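Local atomic coordinates of putative acetyltransferase (Clostridium difficile, PDB entry 3DSB), a protein that is probably an acyltransferase of the GNAT family, moving an acyl group from a donor such as acetyl-CoA to an acceptor substrate. Residues F23-A28 against G33-M38; K65-I70 against K94-K99; Y72-S77 against N81-W86. All coordinates share one frame; numbering follows the deposited sequence.

From the N terminus, helix 17-32 comes first, and contact 1 closes a short loop by bringing the chain leaving it, 33-38, back against the helix before helix 38-50 begins. Strand 65-77 then opens contact 2 at its start and contact 3 at its end. Contact 3 is the hairpin with strand 82-92 and closes first; contact 2 closes round it when 94-99 returns to the beginning of strand 65-77, so the two nest, while contact 1 precedes both in series. Contacts 1 and 2 touch through Phe23, packed on Val67 and Ala68, and through Asn24 ND2, 3.0 Å from Gln69 OE1. Contacts 1 and 3 both reach the second subunit.

Contact 1: residues F23-A28 against G33-M38; sequences FNYNLA and GKELDM
Chi1 of Tyr25, 179°, swings the ring out beside its own carbonyl carbon and across 33-38, while selenomethionine Met38, folded at chi2 and chi3, brings its selenium there. Met38 SE lies 3.8 Å from Tyr25 CD1, its line to the ring centre 51° off the normal, an oblique Met-aromatic contact. Leu36 O sits at the ring's edge, 3.4 Å from Tyr25 CE1. Glu35 runs alongside, pointing the same way, with CG 3.1 Å from Tyr25 OH and its carboxylate plane turned 71° from the ring. Nearer the helix backbone, Leu36 CD1 rests 3.6 Å from Ala28 CB, in an apolar patch that Leu41 and Trp79 of the second subunit also cover.

Lys34 N donates to Ala28 O over 3.0 Å, nearly straight but from above the carbonyl plane, just past Gly33, which leaves the helix with a positive phi. One water donates to Tyr25 O and Lys34 O and accepts from Leu36 N, 2.8 Å away. Lys34 NZ forms a salt bridge with Glu32, and the lysine also touches bound trimethyl glycine. Ala28 O and this water thus satisfy Lys34 N, Lys34 O and Leu36 N, while Tyr25, Ala28, Leu36 and Met38 supply the apolar contacts.

Contact 2: residues K65-I70 against K94-K99; sequences KVVAQI and KEYRRK. With SO4 (sulfate ion), chain C.
Val67 and Tyr96 carry this contact through a CH-pi interaction. Val67 CG1 stands over the centre of the Tyr96 ring, 3.5 Å from the centroid and only 10° off the ring normal, so the methyl faces the pi cloud almost squarely. Val67 CB supports it from the side of the ring nearer the backbone, 3.8 Å from Tyr96 CG. A chi1 of -57° sets CG1 opposite the valine's own carbonyl carbon and turns this branch to the tyrosine. Lys65 adds the aliphatic part of its chain at the phenol end: its CD lies 3.6 Å from Tyr96 OH, and CE approaches the ring obliquely. It is the extended run of the lysine chain that carries CD and CE this far. Glu95 OE2 is 5.9 Å from Lys65 NZ, so any attraction between these charges is probably long-range.

Beyond Tyr96 the loop is held by contacts of its own. Lys94 CG packs over one face of the Arg97 guanidinium. The polar bonds of that group run to other partners: NE donates to Val92 O, and NH2 forms a salt bridge with Glu30 of helix 17-32. The next amide, Arg98 N, binds a sulfate ion: it reaches SO4 O3 over 2.8 Å, and Phe102 N also binds the ion. This sulfate, probably from the crystallisation liquor, occupies the turn into helix 101-115, consistent with the phosphate-binding loop that GNAT enzymes use for coenzyme A at this position.

Val67 belongs to a classic beta bulge in strand 65-77, where it and Ala68 both face Tyr60 of strand 56-62. On its other side Val67 bonds through its backbone to Asp93, just past strand 82-92, while Ala68 packs on Ile101 and Leu105 of helix 101-115.

Contact 3: residues Y72-S77 against N81-W86; sequences YTYEWS and NGNFLW. With BET (trimethyl glycine), chain D.
Glu75 and Trp86 meet across the antiparallel beta hairpin of strands 65-77 and 82-92, part of the central sheet of the GNAT fold. Glu75 CB lies 3.4 Å from Trp86 NE1. CG leaves trans to the backbone N (chi1 172°), and the extended chain carries the carboxylate over the sheet, its CD 3.9 Å from Phe84 CD2. At the tip OE1 accepts from Trp86 NE1 at 2.9 Å through its anti lone pair, within the indole plane, while OE2 is hydrogen-bonded to Tyr125 OH of the second subunit. Two chains thus fix the rotation of this buried carboxylate.

Glu75 and Phe84 form one hydrogen-bonded pair; Thr73 with Trp86 and Ser77 with Gly82 are others, and Asn81 and Gly82 make a G1 bulge against Ser77. On the face carrying Tyr74 and Asn83, Trp76 lays its indole over Gly82, with Gly82 CA 4.0 Å from the centroid of the six-membered ring, and Trp76 NE1 is hydrogen-bonded to Gly44 O of the second subunit.

Ser77 and Phe84 line the trimethyl glycine pocket with Arg80 and Arg123: Phe84 CE2 meets the ligand's CA at the ring edge, and Ser77 OG donates to ligand O over 2.8 Å.

Contact 1: residues F23-A28 against G33-M38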
loop_
_atom_site.group_PDB
_atom_site.type_symbol
_atom_site.label_atom_id
_atom_site.label_comp_id
_atom_site.label_asym_id
_atom_site.label_seq_id
_atom_site.Cartn_x
_atom_site.Cartn_y
_atom_site.Cartn_z
ATOM N N PHE A 23 6.259 -4.193 21.111
ATOM C CA PHE A 23 5.667 -5.331 20.413
ATOM C C PHE A 23 6.229 -5.456 18.994
ATOM O O PHE A 23 6.506 -6.565 18.494
ATOM C CB PHE A 23 4.154 -5.163 20.292
ATOM C CG PHE A 23 3.374 -5.467 21.549
ATOM C CD1 PHE A 23 3.991 -5.916 22.706
ATOM C CD2 PHE A 23 1.985 -5.334 21.518
ATOM C CE1 PHE A 23 3.222 -6.232 23.859
ATOM C CE2 PHE A 23 1.210 -5.610 22.664
ATOM C CZ PHE A 23 1.836 -6.064 23.812
ATOM N N ASN A 24 6.432 -4.313 18.335
ATOM C CA ASN A 24 6.960 -4.365 16.977
ATOM C C ASN A 24 8.423 -4.788 16.915
ATOM O O ASN A 24 8.801 -5.561 16.012
ATOM C CB ASN A 24 6.708 -3.036 16.284
ATOM C CG ASN A 24 5.348 -3.015 15.648
ATOM O OD1 ASN A 24 5.169 -3.548 14.537
ATOM N ND2 ASN A 24 4.356 -2.497 16.373
ATOM N N TYR A 25 9.212 -4.326 17.889
ATOM C CA TYR A 25 10.588 -4.783 18.035
ATOM C C TYR A 25 10.557 -6.300 18.211
ATOM O O TYR A 25 11.311 -7.045 17.517
ATOM C CB TYR A 25 11.284 -4.106 19.217
ATOM C CG TYR A 25 12.697 -4.575 19.395
ATOM C CD1 TYR A 25 13.743 -3.923 18.744
ATOM C CD2 TYR A 25 12.983 -5.671 20.178
ATOM C CE1 TYR A 25 15.044 -4.350 18.880
ATOM C CE2 TYR A 25 14.293 -6.126 20.316
ATOM C CZ TYR A 25 15.314 -5.462 19.666
ATOM O OH TYR A 25 16.629 -5.896 19.800
ATOM N N ASN A 26 9.701 -6.790 19.122
ATOM C CA ASN A 26 9.685 -8.244 19.343
ATOM C C ASN A 26 9.241 -9.013 18.113
ATOM O O ASN A 26 9.758 -10.095 17.814
ATOM C CB ASN A 26 8.739 -8.592 20.492
ATOM C CG ASN A 26 9.251 -8.137 21.853
ATOM O OD1 ASN A 26 10.398 -7.756 21.997
ATOM N ND2 ASN A 26 8.382 -8.196 22.868
ATOM N N LEU A 27 8.239 -8.484 17.410
ATOM C CA LEU A 27 7.722 -9.123 16.211
ATOM C C LEU A 27 8.797 -9.305 15.142
ATOM O O LEU A 27 8.941 -10.370 14.539
ATOM C CB LEU A 27 6.594 -8.275 15.627
ATOM C CG LEU A 27 5.953 -8.680 14.303
ATOM C CD1 LEU A 27 5.342 -10.107 14.347
ATOM C CD2 LEU A 27 4.907 -7.656 13.788
ATOM N N ALA A 28 9.527 -8.242 14.887
ATOM C CA ALA A 28 10.473 -8.226 13.774
ATOM C C ALA A 28 11.574 -9.197 14.108
ATOM O O ALA A 28 12.063 -9.955 13.208
ATOM C CB ALA A 28 11.002 -6.820 13.585
ATOM N N GLY A 33 13.607 -12.248 11.659
ATOM C CA GLY A 33 14.993 -12.218 12.112
ATOM C C GLY A 33 15.673 -10.845 12.124
ATOM O O GLY A 33 16.887 -10.773 11.935
ATOM N N LYS A 34 14.913 -9.768 12.395
ATOM C CA LYS A 34 15.437 -8.359 12.432
ATOM C C LYS A 34 15.645 -7.749 13.837
ATOM O O LYS A 34 14.894 -8.033 14.792
ATOM C CB LYS A 34 14.474 -7.419 11.702
ATOM C CG LYS A 34 14.755 -7.158 10.269
ATOM C CD LYS A 34 13.563 -6.467 9.609
ATOM C CE LYS A 34 13.641 -6.586 8.100
ATOM N NZ LYS A 34 12.378 -6.115 7.462
ATOM N N GLU A 35 16.604 -6.845 13.964
ATOM C CA GLU A 35 16.769 -6.104 15.207
ATOM C C GLU A 35 16.541 -4.614 14.941
ATOM O O GLU A 35 17.469 -3.880 14.565
ATOM C CB GLU A 35 18.158 -6.335 15.759
ATOM C CG GLU A 35 18.299 -6.025 17.236
ATOM C CD GLU A 35 19.310 -6.955 17.908
ATOM O OE1 GLU A 35 20.064 -6.486 18.796
ATOM O OE2 GLU A 35 19.369 -8.153 17.530
ATOM N N LEU A 36 15.306 -4.159 15.115
ATOM C CA LEU A 36 14.983 -2.832 14.662
ATOM C C LEU A 36 15.687 -1.761 15.480
ATOM O O LEU A 36 15.837 -1.870 16.693
ATOM C CB LEU A 36 13.477 -2.589 14.715
ATOM C CG LEU A 36 12.625 -3.455 13.766
ATOM C CD1 LEU A 36 11.140 -3.294 14.061
ATOM C CD2 LEU A 36 12.957 -3.114 12.312
ATOM N N ASP A 37 16.027 -0.673 14.795
ATOM C CA ASP A 37 16.519 0.552 15.446
ATOM C C ASP A 37 15.378 1.207 16.227
ATOM O O ASP A 37 14.375 1.619 15.632
ATOM C CB ASP A 37 17.033 1.453 14.319
ATOM C CG ASP A 37 17.554 2.788 14.797
ATOM O OD1 ASP A 37 16.940 3.446 15.674
ATOM O OD2 ASP A 37 18.519 3.260 14.150
HETATM N N MSE A 38 15.496 1.270 17.559
HETATM C CA MSE A 38 14.398 1.759 18.376
HETATM C C MSE A 38 14.133 3.230 18.227
HETATM O O MSE A 38 13.004 3.657 18.423
HETATM C CB MSE A 38 14.605 1.437 19.865
HETATM C CG MSE A 38 14.460 -0.039 20.230
HETATM SE SE MSE A 38 12.588 -0.607 20.126
HETATM C CE MSE A 38 11.796 0.587 21.448
HETATM O O HOH W 1 13.516 -6.042 16.117
#

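Contact 2: residues K65-I70 against K94-K99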
loop_
_atom_site.group_PDB
_atom_site.type_symbol
_atom_site.label_atom_id
_atom_site.label_comp_id
_atom_site.label_asym_id
_atom_site.label_seq_id
_atom_site.Cartn_x
_atom_site.Cartn_y
_atom_site.Cartn_z
ATOM N N LYS A 65 -4.819 -3.663 30.269
ATOM C CA LYS A 65 -3.459 -3.988 29.838
ATOM C C LYS A 65 -3.454 -4.339 28.358
ATOM O O LYS A 65 -4.195 -5.232 27.943
ATOM C CB LYS A 65 -2.941 -5.182 30.635
ATOM C CG LYS A 65 -1.524 -5.585 30.298
ATOM C CD LYS A 65 -1.103 -6.790 31.145
ATOM C CE LYS A 65 0.255 -7.341 30.696
ATOM N NZ LYS A 65 1.310 -6.289 30.594
ATOM N N VAL A 66 -2.635 -3.630 27.583
ATOM C CA VAL A 66 -2.492 -3.932 26.170
ATOM C C VAL A 66 -1.641 -5.208 26.034
ATOM O O VAL A 66 -0.495 -5.227 26.487
ATOM C CB VAL A 66 -1.810 -2.778 25.441
ATOM C CG1 VAL A 66 -1.370 -3.241 24.038
ATOM C CG2 VAL A 66 -2.735 -1.563 25.375
ATOM N N VAL A 67 -2.187 -6.253 25.397
ATOM C CA VAL A 67 -1.493 -7.525 25.265
ATOM C C VAL A 67 -1.311 -7.977 23.793
ATOM O O VAL A 67 -0.695 -9.011 23.536
ATOM C CB VAL A 67 -2.194 -8.657 26.053
ATOM C CG1 VAL A 67 -2.331 -8.277 27.531
ATOM C CG2 VAL A 67 -3.574 -8.936 25.492
ATOM N N ALA A 68 -1.878 -7.224 22.838
ATOM C CA ALA A 68 -1.671 -7.539 21.411
ATOM C C ALA A 68 -2.010 -6.361 20.564
ATOM O O ALA A 68 -2.694 -5.440 21.009
ATOM C CB ALA A 68 -2.514 -8.731 20.992
ATOM N N GLN A 69 -1.490 -6.377 19.334
ATOM C CA GLN A 69 -1.772 -5.270 18.379
ATOM C C GLN A 69 -1.901 -5.791 16.978
ATOM O O GLN A 69 -1.306 -6.822 16.625
ATOM C CB GLN A 69 -0.671 -4.213 18.404
ATOM C CG GLN A 69 0.698 -4.709 17.928
ATOM C CD GLN A 69 1.017 -4.234 16.483
ATOM O OE1 GLN A 69 1.368 -3.065 16.259
ATOM N NE2 GLN A 69 0.938 -5.149 15.524
ATOM N N ILE A 70 -2.652 -5.032 16.182
ATOM C CA ILE A 70 -2.695 -5.295 14.725
ATOM C C ILE A 70 -2.686 -3.932 14.036
ATOM O O ILE A 70 -3.303 -2.970 14.537
ATOM C CB ILE A 70 -3.971 -6.124 14.339
ATOM C CG1 ILE A 70 -3.937 -6.552 12.876
ATOM C CG2 ILE A 70 -5.263 -5.434 14.742
ATOM C CD1 ILE A 70 -4.890 -7.752 12.533
ATOM N N LYS A 94 3.751 -12.807 24.586
ATOM C CA LYS A 94 3.933 -14.245 24.812
ATOM C C LYS A 94 3.125 -14.820 25.964
ATOM O O LYS A 94 2.795 -16.019 25.928
ATOM C CB LYS A 94 5.409 -14.595 25.022
ATOM C CG LYS A 94 6.219 -14.536 23.739
ATOM C CD LYS A 94 7.666 -14.961 23.981
ATOM C CE LYS A 94 8.484 -14.981 22.700
ATOM N NZ LYS A 94 9.947 -15.178 22.996
ATOM N N GLU A 95 2.840 -14.004 26.973
ATOM C CA GLU A 95 2.104 -14.498 28.154
ATOM C C GLU A 95 0.601 -14.656 27.866
ATOM O O GLU A 95 -0.160 -15.132 28.744
ATOM C CB GLU A 95 2.270 -13.515 29.291
ATOM C CG GLU A 95 3.688 -13.370 29.835
ATOM C CD GLU A 95 3.708 -12.435 31.036
ATOM O OE1 GLU A 95 3.132 -12.806 32.083
ATOM O OE2 GLU A 95 4.280 -11.330 30.937
ATOM N N TYR A 96 0.173 -14.261 26.652
ATOM C CA TYR A 96 -1.241 -14.278 26.299
ATOM C C TYR A 96 -1.533 -15.099 25.044
ATOM O O TYR A 96 -2.614 -15.015 24.487
ATOM C CB TYR A 96 -1.782 -12.831 26.179
ATOM C CG TYR A 96 -1.764 -12.141 27.521
ATOM C CD1 TYR A 96 -2.881 -12.185 28.353
ATOM C CD2 TYR A 96 -0.609 -11.496 27.988
ATOM C CE1 TYR A 96 -2.862 -11.559 29.589
ATOM C CE2 TYR A 96 -0.571 -10.879 29.235
ATOM C CZ TYR A 96 -1.720 -10.947 30.041
ATOM O OH TYR A 96 -1.740 -10.373 31.294
ATOM N N ARG A 97 -0.563 -15.907 24.621
ATOM C CA ARG A 97 -0.703 -16.721 23.415
ATOM C C ARG A 97 -1.484 -18.016 23.671
ATOM O O ARG A 97 -1.697 -18.405 24.822
ATOM C CB ARG A 97 0.666 -17.029 22.844
ATOM C CG ARG A 97 1.266 -15.799 22.206
ATOM C CD ARG A 97 2.657 -16.079 21.661
ATOM N NE ARG A 97 3.311 -14.839 21.269
ATOM C CZ ARG A 97 4.496 -14.780 20.662
ATOM N NH1 ARG A 97 5.160 -15.911 20.349
ATOM N NH2 ARG A 97 5.005 -13.596 20.348
ATOM N N ARG A 98 -1.923 -18.657 22.584
ATOM C CA ARG A 98 -2.694 -19.911 22.631
ATOM C C ARG A 98 -4.076 -19.706 23.259
ATOM O O ARG A 98 -4.680 -20.667 23.811
ATOM C CB ARG A 98 -1.868 -21.048 23.302
ATOM C CG ARG A 98 -0.553 -21.378 22.539
ATOM C CD ARG A 98 0.357 -22.354 23.328
ATOM N NE ARG A 98 0.639 -21.877 24.691
ATOM C CZ ARG A 98 1.523 -20.927 25.024
ATOM N NH1 ARG A 98 2.273 -20.297 24.104
ATOM N NH2 ARG A 98 1.671 -20.609 26.304
ATOM N N LYS A 99 -4.599 -18.472 23.133
ATOM C CA LYS A 99 -5.909 -18.120 23.650
ATOM C C LYS A 99 -6.827 -17.529 22.574
ATOM O O LYS A 99 -7.903 -17.020 22.876
ATOM C CB LYS A 99 -5.777 -17.135 24.822
ATOM C CG LYS A 99 -5.029 -17.688 26.058
ATOM C CD LYS A 99 -5.853 -18.739 26.822
ATOM C CE LYS A 99 -5.105 -19.089 28.109
ATOM N NZ LYS A 99 -5.843 -20.115 28.872
HETATM S S SO4 C . -2.109 -16.774 19.121
HETATM O O1 SO4 C . -2.943 -15.699 19.633
HETATM O O2 SO4 C . -1.135 -16.147 18.182
HETATM O O3 SO4 C . -1.341 -17.478 20.137
HETATM O O4 SO4 C . -2.922 -17.660 18.293
#

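Contact 3: residues Y72-S77 against N81-W86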
loop_
_atom_site.group_PDB
_atom_site.type_symbol
_atom_site.label_atom_id
_atom_site.label_comp_id
_atom_site.label_asym_id
_atom_site.label_seq_id
_atom_site.Cartn_x
_atom_site.Cartn_y
_atom_site.Cartn_z
ATOM N N TYR A 72 -2.874 -1.768 10.189
ATOM C CA TYR A 72 -3.109 -1.747 8.735
ATOM C C TYR A 72 -2.917 -0.373 8.154
ATOM O O TYR A 72 -3.078 0.645 8.850
ATOM C CB TYR A 72 -4.492 -2.268 8.348
ATOM C CG TYR A 72 -5.656 -1.537 8.950
ATOM C CD1 TYR A 72 -6.129 -0.338 8.409
ATOM C CD2 TYR A 72 -6.311 -2.042 10.077
ATOM C CE1 TYR A 72 -7.228 0.341 8.969
ATOM C CE2 TYR A 72 -7.401 -1.410 10.617
ATOM C CZ TYR A 72 -7.861 -0.218 10.083
ATOM O OH TYR A 72 -8.961 0.393 10.625
ATOM N N THR A 73 -2.586 -0.364 6.864
ATOM C CA THR A 73 -2.551 0.874 6.096
ATOM C C THR A 73 -3.588 0.770 4.971
ATOM O O THR A 73 -4.215 -0.273 4.788
ATOM C CB THR A 73 -1.168 1.091 5.465
ATOM O OG1 THR A 73 -0.855 -0.007 4.632
ATOM C CG2 THR A 73 -0.054 1.230 6.497
ATOM N N TYR A 74 -3.713 1.847 4.180
ATOM C CA TYR A 74 -4.698 1.853 3.077
ATOM C C TYR A 74 -4.024 1.962 1.732
ATOM O O TYR A 74 -2.980 2.609 1.618
ATOM C CB TYR A 74 -5.582 3.091 3.143
ATOM C CG TYR A 74 -6.216 3.257 4.481
ATOM C CD1 TYR A 74 -7.328 2.523 4.804
ATOM C CD2 TYR A 74 -5.685 4.158 5.437
ATOM C CE1 TYR A 74 -7.962 2.673 6.074
ATOM C CE2 TYR A 74 -6.287 4.294 6.706
ATOM C CZ TYR A 74 -7.436 3.550 7.008
ATOM O OH TYR A 74 -8.051 3.682 8.237
ATOM N N GLU A 75 -4.666 1.367 0.724
ATOM C CA GLU A 75 -4.310 1.650 -0.665
ATOM C C GLU A 75 -5.560 2.105 -1.398
ATOM O O GLU A 75 -6.499 1.326 -1.572
ATOM C CB GLU A 75 -3.821 0.364 -1.347
ATOM C CG GLU A 75 -3.607 0.554 -2.857
ATOM C CD GLU A 75 -3.519 -0.757 -3.645
ATOM O OE1 GLU A 75 -3.319 -1.833 -3.045
ATOM O OE2 GLU A 75 -3.682 -0.691 -4.880
ATOM N N TRP A 76 -5.583 3.379 -1.828
ATOM C CA TRP A 76 -6.749 3.863 -2.575
ATOM C C TRP A 76 -6.735 3.252 -3.977
ATOM O O TRP A 76 -5.714 3.312 -4.669
ATOM C CB TRP A 76 -6.725 5.391 -2.687
ATOM C CG TRP A 76 -7.966 5.905 -3.385
ATOM C CD1 TRP A 76 -8.040 6.423 -4.651
ATOM C CD2 TRP A 76 -9.304 5.892 -2.866
ATOM N NE1 TRP A 76 -9.367 6.744 -4.954
ATOM C CE2 TRP A 76 -10.153 6.426 -3.869
ATOM C CE3 TRP A 76 -9.869 5.474 -1.643
ATOM C CZ2 TRP A 76 -11.532 6.567 -3.672
ATOM C CZ3 TRP A 76 -11.244 5.631 -1.456
ATOM C CH2 TRP A 76 -12.054 6.163 -2.455
ATOM N N SER A 77 -7.880 2.716 -4.390
ATOM C CA SER A 77 -8.085 2.287 -5.757
ATOM C C SER A 77 -8.979 3.287 -6.489
ATOM O O SER A 77 -10.182 3.392 -6.188
ATOM C CB SER A 77 -8.739 0.894 -5.801
ATOM O OG SER A 77 -9.117 0.552 -7.141
ATOM N N ASN A 81 -12.918 3.018 -6.841
ATOM C CA ASN A 81 -13.450 4.056 -5.951
ATOM C C ASN A 81 -13.580 3.548 -4.513
ATOM O O ASN A 81 -14.619 3.727 -3.835
ATOM C CB ASN A 81 -14.794 4.580 -6.463
ATOM C CG ASN A 81 -15.264 5.793 -5.713
ATOM O OD1 ASN A 81 -14.473 6.654 -5.317
ATOM N ND2 ASN A 81 -16.583 5.898 -5.574
ATOM N N GLY A 82 -12.489 2.962 -4.015
ATOM C CA GLY A 82 -12.506 2.464 -2.634
ATOM C C GLY A 82 -11.108 2.110 -2.173
ATOM O O GLY A 82 -10.162 2.167 -2.968
ATOM N N ASN A 83 -10.994 1.690 -0.905
ATOM C CA ASN A 83 -9.694 1.366 -0.314
ATOM C C ASN A 83 -9.512 -0.129 -0.200
ATOM O O ASN A 83 -10.467 -0.844 0.182
ATOM C CB ASN A 83 -9.573 1.893 1.109
ATOM C CG ASN A 83 -9.158 3.330 1.172
ATOM O OD1 ASN A 83 -9.911 4.175 1.725
ATOM N ND2 ASN A 83 -8.022 3.655 0.623
ATOM N N PHE A 84 -8.287 -0.597 -0.467
ATOM C CA PHE A 84 -7.862 -1.880 0.085
ATOM C C PHE A 84 -7.260 -1.600 1.437
ATOM O O PHE A 84 -6.543 -0.609 1.631
ATOM C CB PHE A 84 -6.770 -2.462 -0.794
ATOM C CG PHE A 84 -7.262 -2.979 -2.101
ATOM C CD1 PHE A 84 -7.808 -4.263 -2.202
ATOM C CD2 PHE A 84 -7.165 -2.191 -3.252
ATOM C CE1 PHE A 84 -8.251 -4.761 -3.410
ATOM C CE2 PHE A 84 -7.624 -2.674 -4.485
ATOM C CZ PHE A 84 -8.160 -3.970 -4.562
ATOM N N LEU A 85 -7.558 -2.479 2.387
ATOM C CA LEU A 85 -6.907 -2.433 3.667
ATOM C C LEU A 85 -5.734 -3.433 3.646
ATOM O O LEU A 85 -5.949 -4.602 3.263
ATOM C CB LEU A 85 -7.957 -2.757 4.735
ATOM C CG LEU A 85 -7.624 -2.700 6.215
ATOM C CD1 LEU A 85 -8.840 -2.229 7.004
ATOM C CD2 LEU A 85 -7.157 -4.044 6.717
ATOM N N TRP A 86 -4.525 -2.968 3.993
ATOM C CA TRP A 86 -3.340 -3.852 3.975
ATOM C C TRP A 86 -2.901 -4.099 5.413
ATOM O O TRP A 86 -2.474 -3.179 6.104
ATOM C CB TRP A 86 -2.180 -3.191 3.215
ATOM C CG TRP A 86 -2.327 -3.221 1.756
ATOM C CD1 TRP A 86 -3.141 -2.444 0.977
ATOM C CD2 TRP A 86 -1.720 -4.189 0.868
ATOM N NE1 TRP A 86 -3.005 -2.803 -0.366
ATOM C CE2 TRP A 86 -2.123 -3.855 -0.458
ATOM C CE3 TRP A 86 -0.775 -5.207 1.045
ATOM C CZ2 TRP A 86 -1.693 -4.588 -1.579
ATOM C CZ3 TRP A 86 -0.371 -5.942 -0.061
ATOM C CH2 TRP A 86 -0.806 -5.615 -1.357
HETATM N N BET D . -6.742 -4.536 -8.253
HETATM C CA BET D . -7.319 -3.229 -7.790
HETATM C C BET D . -7.513 -2.091 -8.782
HETATM O O BET D . -7.182 -0.895 -8.470
HETATM O OXT BET D . -8.134 -2.388 -9.838
HETATM C C1 BET D . -5.469 -4.712 -7.577
HETATM C C2 BET D . -7.581 -5.697 -7.922
HETATM C C3 BET D . -6.505 -4.583 -9.702
#